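Local coordinates for proteasome assembly chaperone family protein (Thermoplasma acidophilum, PDB 3GAA) that is of unknown function but belongs to the PAC2 family and may act as a chaperone in proteasome assembly, at residues 22-34 against 86-98. Residues are numbered along the deposited sequence; the frame is centred on the assembly and turned at random.
Sequences RNYNNPVVLCGFA and SNTVLVAMCEVPI
Val28 to Gly32 pair residue by residue with Val89 to Met93, so that strands 28-32 and 89-94 run nearly parallel near the middle of the mixed sheet of this PAC2-family chain, their axes 4.6 Å apart. Six backbone hydrogen bonds establish the register: Val28, Leu30 and Gly32 each give N-H and C=O to strand 89-94 or its flanking Thr88, as in Leu30 N to Leu90 O (2.9 Å, 174° at the hydrogen). On the other edge of 28-32, Val29 and Cys31 bond to strand 121-130, so strand 28-32 is internal to the sheet.

Apolar contacts centre on Leu90, on the face that helix 103-117 covers through Trp113, Ile114 and Val117. Leu90 CG, anti to the carbonyl carbon (chi1 -58°), sits 3.9 Å from Pro27 CB, the two side chains lying alongside and pointing the same way. Leu90 CD1 reaches Val29 CG2 at 3.9 Å, while Leu90 CD2 meets Tyr24 CE1 at 3.7 Å, leucine and tyrosine crossing at about a right angle. An alanine here would lose CG and both branches, and is likely to open a gap between Tyr24, Pro27 and Val29 beneath the helix. On the reverse face, Leu30 CD1 packs against Val89 CG1 at 3.9 Å.

Ahead of the strands, Asn87 CB and OD1 make van der Waals contact with Tyr24 CD1 and CE1, ring and amide planes 63° apart, and the backbone O of Asn87 lies in the ring plane at its edge. A hydrogen bond ties these loops together: Asn25 ND2 donates to Ser86 O over 2.8 Å, the acceptor almost in the Asn25 amide plane.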
ATOM      1  N   ARG A  22     -21.493   1.149  19.925  1.00 62.18           N
ATOM      2  CA  ARG A  22     -22.027   2.260  20.748  1.00 62.00           C
ATOM      3  C   ARG A  22     -23.544   2.400  20.634  1.00 60.50           C
ATOM      4  O   ARG A  22     -24.210   2.564  21.635  1.00 59.74           O
ATOM      5  CB  ARG A  22     -21.333   3.580  20.350  1.00 62.17           C
ATOM      6  CG  ARG A  22     -21.553   4.786  21.269  1.00 64.33           C
ATOM      7  CD  ARG A  22     -20.406   5.865  21.086  1.00 66.56           C
ATOM      8  NE  ARG A  22     -19.097   5.243  21.353  1.00 66.12           N
ATOM      9  CZ  ARG A  22     -18.698   4.826  22.561  1.00 63.76           C
ATOM     10  NH1 ARG A  22     -19.462   5.005  23.636  1.00 62.15           N
ATOM     11  NH2 ARG A  22     -17.519   4.236  22.697  1.00 62.80           N
ATOM     12  N   ASN A  23     -24.083   2.318  19.422  1.00 59.27           N
ATOM     13  CA  ASN A  23     -25.532   2.441  19.248  1.00 58.92           C
ATOM     14  C   ASN A  23     -26.242   1.054  19.138  1.00 57.38           C
ATOM     15  O   ASN A  23     -27.188   0.886  18.345  1.00 57.34           O
ATOM     16  CB  ASN A  23     -25.869   3.405  18.077  1.00 59.38           C
ATOM     17  CG  ASN A  23     -25.256   2.962  16.759  1.00 61.30           C
ATOM     18  OD1 ASN A  23     -24.666   1.891  16.684  1.00 66.70           O
ATOM     19  ND2 ASN A  23     -25.381   3.780  15.722  1.00 60.76           N
ATOM     20  N   TYR A  24     -25.763   0.083  19.938  1.00 55.24           N
ATOM     21  CA  TYR A  24     -26.366  -1.247  20.070  1.00 53.25           C
ATOM     22  C   TYR A  24     -26.222  -1.729  21.483  1.00 52.84           C
ATOM     23  O   TYR A  24     -25.106  -1.795  22.004  1.00 53.71           O
ATOM     24  CB  TYR A  24     -25.699  -2.279  19.161  1.00 52.74           C
ATOM     25  CG  TYR A  24     -26.097  -2.108  17.741  1.00 49.70           C
ATOM     26  CD1 TYR A  24     -27.362  -2.447  17.335  1.00 47.42           C
ATOM     27  CD2 TYR A  24     -25.231  -1.566  16.807  1.00 47.96           C
ATOM     28  CE1 TYR A  24     -27.761  -2.278  16.032  1.00 46.16           C
ATOM     29  CE2 TYR A  24     -25.616  -1.396  15.479  1.00 46.22           C
ATOM     30  CZ  TYR A  24     -26.890  -1.747  15.115  1.00 45.58           C
ATOM     31  OH  TYR A  24     -27.334  -1.558  13.847  1.00 45.09           O
ATOM     32  N   ASN A  25     -27.344  -2.102  22.094  1.00 51.67           N
ATOM     33  CA  ASN A  25     -27.341  -2.657  23.441  1.00 50.69           C
ATOM     34  C   ASN A  25     -27.206  -4.137  23.349  1.00 48.46           C
ATOM     35  O   ASN A  25     -28.146  -4.872  23.530  1.00 48.53           O
ATOM     36  CB  ASN A  25     -28.604  -2.239  24.185  1.00 51.49           C
ATOM     37  CG  ASN A  25     -28.772  -0.699  24.192  1.00 55.89           C
ATOM     38  OD1 ASN A  25     -27.947   0.002  24.795  1.00 60.99           O
ATOM     39  ND2 ASN A  25     -29.791  -0.165  23.467  1.00 57.63           N
ATOM     40  N   ASN A  26     -26.025  -4.569  22.981  1.00 46.50           N
ATOM     41  CA  ASN A  26     -25.608  -5.969  23.157  1.00 45.74           C
ATOM     42  C   ASN A  26     -26.403  -7.145  22.558  1.00 42.94           C
ATOM     43  O   ASN A  26     -26.618  -8.165  23.210  1.00 41.78           O
ATOM     44  CB  ASN A  26     -25.373  -6.216  24.617  1.00 46.01           C
ATOM     45  CG  ASN A  26     -24.003  -6.660  24.823  1.00 51.73           C
ATOM     46  OD1 ASN A  26     -23.060  -5.843  24.659  1.00 56.73           O
ATOM     47  ND2 ASN A  26     -23.817  -7.986  25.024  1.00 58.31           N
ATOM     48  N   PRO A  27     -26.749  -7.013  21.280  1.00 40.06           N
ATOM     49  CA  PRO A  27     -27.893  -7.669  20.694  1.00 38.48           C
ATOM     50  C   PRO A  27     -27.716  -9.152  20.505  1.00 36.57           C
ATOM     51  O   PRO A  27     -26.584  -9.622  20.418  1.00 35.53           O
ATOM     52  CB  PRO A  27     -28.006  -6.976  19.341  1.00 39.10           C
ATOM     53  CG  PRO A  27     -26.626  -6.540  19.027  1.00 38.90           C
ATOM     54  CD  PRO A  27     -26.021  -6.187  20.304  1.00 39.50           C
ATOM     55  N   VAL A  28     -28.824  -9.882  20.485  1.00 34.81           N
ATOM     56  CA  VAL A  28     -28.782 -11.292  20.090  1.00 34.43           C
ATOM     57  C   VAL A  28     -29.131 -11.352  18.623  1.00 34.27           C
ATOM     58  O   VAL A  28     -30.154 -10.763  18.228  1.00 35.21           O
ATOM     59  CB  VAL A  28     -29.731 -12.226  20.882  1.00 33.88           C
ATOM     60  CG1 VAL A  28     -31.000 -11.601  21.148  1.00 32.66           C
ATOM     61  CG2 VAL A  28     -29.975 -13.445  20.073  1.00 33.09           C
ATOM     62  N   VAL A  29     -28.307 -12.043  17.831  1.00 33.37           N
ATOM     63  CA  VAL A  29     -28.481 -12.042  16.385  1.00 33.79           C
ATOM     64  C   VAL A  29     -29.049 -13.343  15.840  1.00 33.68           C
ATOM     65  O   VAL A  29     -28.444 -14.393  15.994  1.00 33.63           O
ATOM     66  CB  VAL A  29     -27.190 -11.706  15.648  1.00 33.72           C
ATOM     67  CG1 VAL A  29     -27.462 -11.636  14.161  1.00 32.00           C
ATOM     68  CG2 VAL A  29     -26.646 -10.344  16.129  1.00 35.05           C
ATOM     69  N   LEU A  30     -30.193 -13.263  15.173  1.00 33.80           N
ATOM     70  CA  LEU A  30     -30.829 -14.450  14.617  1.00 34.39           C
ATOM     71  C   LEU A  30     -30.648 -14.471  13.113  1.00 35.65           C
ATOM     72  O   LEU A  30     -30.858 -13.459  12.472  1.00 35.90           O
ATOM     73  CB  LEU A  30     -32.321 -14.430  14.954  1.00 33.81           C
ATOM     74  CG  LEU A  30     -32.693 -14.172  16.427  1.00 34.20           C
ATOM     75  CD1 LEU A  30     -34.170 -13.723  16.542  1.00 32.20           C
ATOM     76  CD2 LEU A  30     -32.375 -15.380  17.334  1.00 29.13           C
ATOM     77  N   CYS A  31     -30.300 -15.625  12.533  1.00 37.71           N
ATOM     78  CA  CYS A  31     -30.053 -15.737  11.073  1.00 39.20           C
ATOM     79  C   CYS A  31     -30.892 -16.723  10.335  1.00 39.60           C
ATOM     80  O   CYS A  31     -31.137 -17.811  10.858  1.00 40.77           O
ATOM     81  CB  CYS A  31     -28.647 -16.214  10.839  1.00 39.73           C
ATOM     82  SG  CYS A  31     -27.559 -15.219  11.717  1.00 44.65           S
ATOM     83  N   GLY A  32     -31.230 -16.382   9.091  1.00 39.66           N
ATOM     84  CA  GLY A  32     -31.955 -17.262   8.196  1.00 39.96           C
ATOM     85  C   GLY A  32     -31.412 -17.160   6.777  1.00 40.71           C
ATOM     86  O   GLY A  32     -31.400 -16.100   6.158  1.00 40.41           O
ATOM     87  N   PHE A  33     -30.986 -18.292   6.250  1.00 41.88           N
ATOM     88  CA  PHE A  33     -30.502 -18.359   4.879  1.00 42.47           C
ATOM     89  C   PHE A  33     -31.339 -19.296   4.059  1.00 42.63           C
ATOM     90  O   PHE A  33     -32.174 -20.019   4.549  1.00 43.14           O
ATOM     91  CB  PHE A  33     -29.030 -18.743   4.861  1.00 42.20           C
ATOM     92  CG  PHE A  33     -28.220 -17.906   5.776  1.00 45.74           C
ATOM     93  CD1 PHE A  33     -27.766 -16.659   5.369  1.00 47.24           C
ATOM     94  CD2 PHE A  33     -28.010 -18.314   7.110  1.00 49.38           C
ATOM     95  CE1 PHE A  33     -27.073 -15.859   6.238  1.00 49.41           C
ATOM     96  CE2 PHE A  33     -27.323 -17.527   8.016  1.00 50.10           C
ATOM     97  CZ  PHE A  33     -26.840 -16.286   7.587  1.00 51.38           C
ATOM     98  N   ALA A  34     -31.108 -19.235   2.776  1.00 43.62           N
ATOM     99  CA  ALA A  34     -31.927 -19.874   1.822  1.00 44.37           C
ATOM    100  C   ALA A  34     -31.303 -21.230   1.582  1.00 45.06           C
ATOM    101  O   ALA A  34     -30.727 -21.436   0.529  1.00 46.63           O
ATOM    102  CB  ALA A  34     -31.950 -19.019   0.536  1.00 44.15           C
ATOM    103  N   SER A  86     -34.953  -1.342  20.491  1.00 41.05           N
ATOM    104  CA  SER A  86     -33.934  -1.172  21.512  1.00 40.45           C
ATOM    105  C   SER A  86     -32.590  -1.567  21.009  1.00 39.92           C
ATOM    106  O   SER A  86     -31.630  -1.468  21.735  1.00 41.67           O
ATOM    107  CB  SER A  86     -34.281  -2.075  22.648  1.00 40.33           C
ATOM    108  OG  SER A  86     -35.634  -2.449  22.457  1.00 42.19           O
ATOM    109  N   ASN A  87     -32.503  -2.044  19.782  1.00 38.97           N
ATOM    110  CA  ASN A  87     -31.249  -2.572  19.265  1.00 38.48           C
ATOM    111  C   ASN A  87     -30.644  -3.656  20.186  1.00 37.55           C
ATOM    112  O   ASN A  87     -29.458  -3.695  20.453  1.00 36.73           O
ATOM    113  CB  ASN A  87     -30.306  -1.423  18.939  1.00 38.71           C
ATOM    114  CG  ASN A  87     -30.859  -0.514  17.843  1.00 40.77           C
ATOM    115  OD1 ASN A  87     -30.454  -0.598  16.692  1.00 42.76           O
ATOM    116  ND2 ASN A  87     -31.826   0.334  18.195  1.00 44.10           N
ATOM    117  N   THR A  88     -31.529  -4.547  20.631  1.00 37.11           N
ATOM    118  CA  THR A  88     -31.203  -5.750  21.384  1.00 37.06           C
ATOM    119  C   THR A  88     -31.415  -7.059  20.618  1.00 36.68           C
ATOM    120  O   THR A  88     -31.024  -8.107  21.098  1.00 37.26           O
ATOM    121  CB  THR A  88     -32.073  -5.847  22.637  1.00 37.13           C
ATOM    122  OG1 THR A  88     -33.368  -5.331  22.324  1.00 39.81           O
ATOM    123  CG2 THR A  88     -31.475  -5.049  23.783  1.00 35.97           C
ATOM    124  N   VAL A  89     -32.025  -7.026  19.442  1.00 36.14           N
ATOM    125  CA  VAL A  89     -32.166  -8.239  18.641  1.00 35.34           C
ATOM    126  C   VAL A  89     -31.925  -7.822  17.201  1.00 35.19           C
ATOM    127  O   VAL A  89     -32.565  -6.893  16.697  1.00 34.51           O
ATOM    128  CB  VAL A  89     -33.603  -8.853  18.727  1.00 35.64           C
ATOM    129  CG1 VAL A  89     -33.711 -10.087  17.841  1.00 35.20           C
ATOM    130  CG2 VAL A  89     -34.028  -9.158  20.164  1.00 33.55           C
ATOM    131  N   LEU A  90     -30.998  -8.494  16.546  1.00 34.32           N
ATOM    132  CA  LEU A  90     -30.838  -8.268  15.156  1.00 34.54           C
ATOM    133  C   LEU A  90     -31.325  -9.507  14.423  1.00 34.42           C
ATOM    134  O   LEU A  90     -31.335 -10.629  14.972  1.00 34.46           O
ATOM    135  CB  LEU A  90     -29.374  -7.994  14.824  1.00 35.14           C
ATOM    136  CG  LEU A  90     -28.655  -6.824  15.515  1.00 35.95           C
ATOM    137  CD1 LEU A  90     -27.287  -6.716  14.942  1.00 37.81           C
ATOM    138  CD2 LEU A  90     -29.340  -5.516  15.343  1.00 34.63           C
ATOM    139  N   VAL A  91     -31.732  -9.307  13.180  1.00 33.60           N
ATOM    140  CA  VAL A  91     -31.968 -10.431  12.284  1.00 33.32           C
ATOM    141  C   VAL A  91     -31.186 -10.239  10.985  1.00 34.19           C
ATOM    142  O   VAL A  91     -31.185  -9.173  10.397  1.00 33.42           O
ATOM    143  CB  VAL A  91     -33.450 -10.649  11.936  1.00 33.40           C
ATOM    144  CG1 VAL A  91     -33.530 -11.645  10.754  1.00 29.68           C
ATOM    145  CG2 VAL A  91     -34.291 -11.056  13.239  1.00 30.45           C
ATOM    146  N   ALA A  92     -30.480 -11.283  10.582  1.00 35.11           N
ATOM    147  CA  ALA A  92     -29.728 -11.268   9.374  1.00 35.50           C
ATOM    148  C   ALA A  92     -30.430 -12.284   8.525  1.00 36.08           C
ATOM    149  O   ALA A  92     -30.636 -13.409   8.976  1.00 35.93           O
ATOM    150  CB  ALA A  92     -28.306 -11.675   9.664  1.00 35.14           C
ATOM    151  N   MET A  93     -30.856 -11.887   7.333  1.00 37.09           N
ATOM    152  CA  MET A  93     -31.482 -12.838   6.408  1.00 38.59           C
ATOM    153  C   MET A  93     -31.023 -12.675   5.021  1.00 38.46           C
ATOM    154  O   MET A  93     -30.816 -11.561   4.550  1.00 38.21           O
ATOM    155  CB  MET A  93     -33.001 -12.751   6.356  1.00 39.45           C
ATOM    156  CG  MET A  93     -33.624 -11.444   5.846  1.00 42.18           C
ATOM    157  SD  MET A  93     -35.411 -11.700   6.086  1.00 49.52           S
ATOM    158  CE  MET A  93     -36.251 -10.126   5.978  1.00 48.70           C
ATOM    159  N   CYS A  94     -30.931 -13.815   4.354  1.00 38.28           N
ATOM    160  CA  CYS A  94     -30.629 -13.844   2.954  1.00 37.82           C
ATOM    161  C   CYS A  94     -31.602 -14.718   2.169  1.00 36.39           C
ATOM    162  O   CYS A  94     -31.720 -15.899   2.423  1.00 35.81           O
ATOM    163  CB  CYS A  94     -29.213 -14.325   2.779  1.00 38.46           C
ATOM    164  SG  CYS A  94     -28.681 -14.032   1.060  1.00 42.27           S
ATOM    165  N   GLU A  95     -32.291 -14.121   1.217  1.00 35.70           N
ATOM    166  CA  GLU A  95     -33.408 -14.768   0.548  1.00 35.85           C
ATOM    167  C   GLU A  95     -33.060 -15.641  -0.653  1.00 35.75           C
ATOM    168  O   GLU A  95     -33.963 -16.187  -1.276  1.00 35.85           O
ATOM    169  CB  GLU A  95     -34.368 -13.702   0.069  1.00 36.05           C
ATOM    170  CG  GLU A  95     -34.903 -12.836   1.194  1.00 38.87           C
ATOM    171  CD  GLU A  95     -36.124 -11.964   0.806  1.00 42.17           C
ATOM    172  OE1 GLU A  95     -35.919 -10.988   0.050  1.00 43.52           O
ATOM    173  OE2 GLU A  95     -37.274 -12.205   1.303  1.00 45.85           O
ATOM    174  N   VAL A  96     -31.781 -15.725  -1.017  1.00 35.39           N
ATOM    175  CA  VAL A  96     -31.356 -16.421  -2.210  1.00 35.46           C
ATOM    176  C   VAL A  96     -30.115 -17.213  -1.853  1.00 36.74           C
ATOM    177  O   VAL A  96     -29.326 -16.794  -1.039  1.00 37.69           O
ATOM    178  CB  VAL A  96     -31.110 -15.462  -3.436  1.00 35.22           C
ATOM    179  CG1 VAL A  96     -32.327 -14.590  -3.670  1.00 35.06           C
ATOM    180  CG2 VAL A  96     -29.875 -14.607  -3.287  1.00 32.79           C
ATOM    181  N   PRO A  97     -29.935 -18.384  -2.435  1.00 37.65           N
ATOM    182  CA  PRO A  97     -28.910 -19.199  -1.826  1.00 38.09           C
ATOM    183  C   PRO A  97     -27.492 -18.780  -2.199  1.00 38.63           C
ATOM    184  O   PRO A  97     -27.226 -18.346  -3.324  1.00 40.02           O
ATOM    185  CB  PRO A  97     -29.248 -20.595  -2.329  1.00 38.07           C
ATOM    186  CG  PRO A  97     -30.027 -20.365  -3.629  1.00 37.60           C
ATOM    187  CD  PRO A  97     -30.693 -19.084  -3.492  1.00 38.09           C
ATOM    188  N   ILE A  98     -26.598 -18.932  -1.244  1.00 39.30           N
ATOM    189  CA  ILE A  98     -25.194 -18.656  -1.410  1.00 40.12           C
ATOM    190  C   ILE A  98     -24.458 -19.938  -1.791  1.00 40.87           C
ATOM    191  O   ILE A  98     -24.492 -20.957  -1.104  1.00 40.64           O
ATOM    192  CB  ILE A  98     -24.618 -18.150  -0.122  1.00 40.31           C
ATOM    193  CG1 ILE A  98     -25.229 -16.791   0.192  1.00 40.95           C
ATOM    194  CG2 ILE A  98     -23.115 -18.085  -0.226  1.00 40.67           C
ATOM    195  CD1 ILE A  98     -25.475 -16.609   1.700  1.00 44.60           C
TER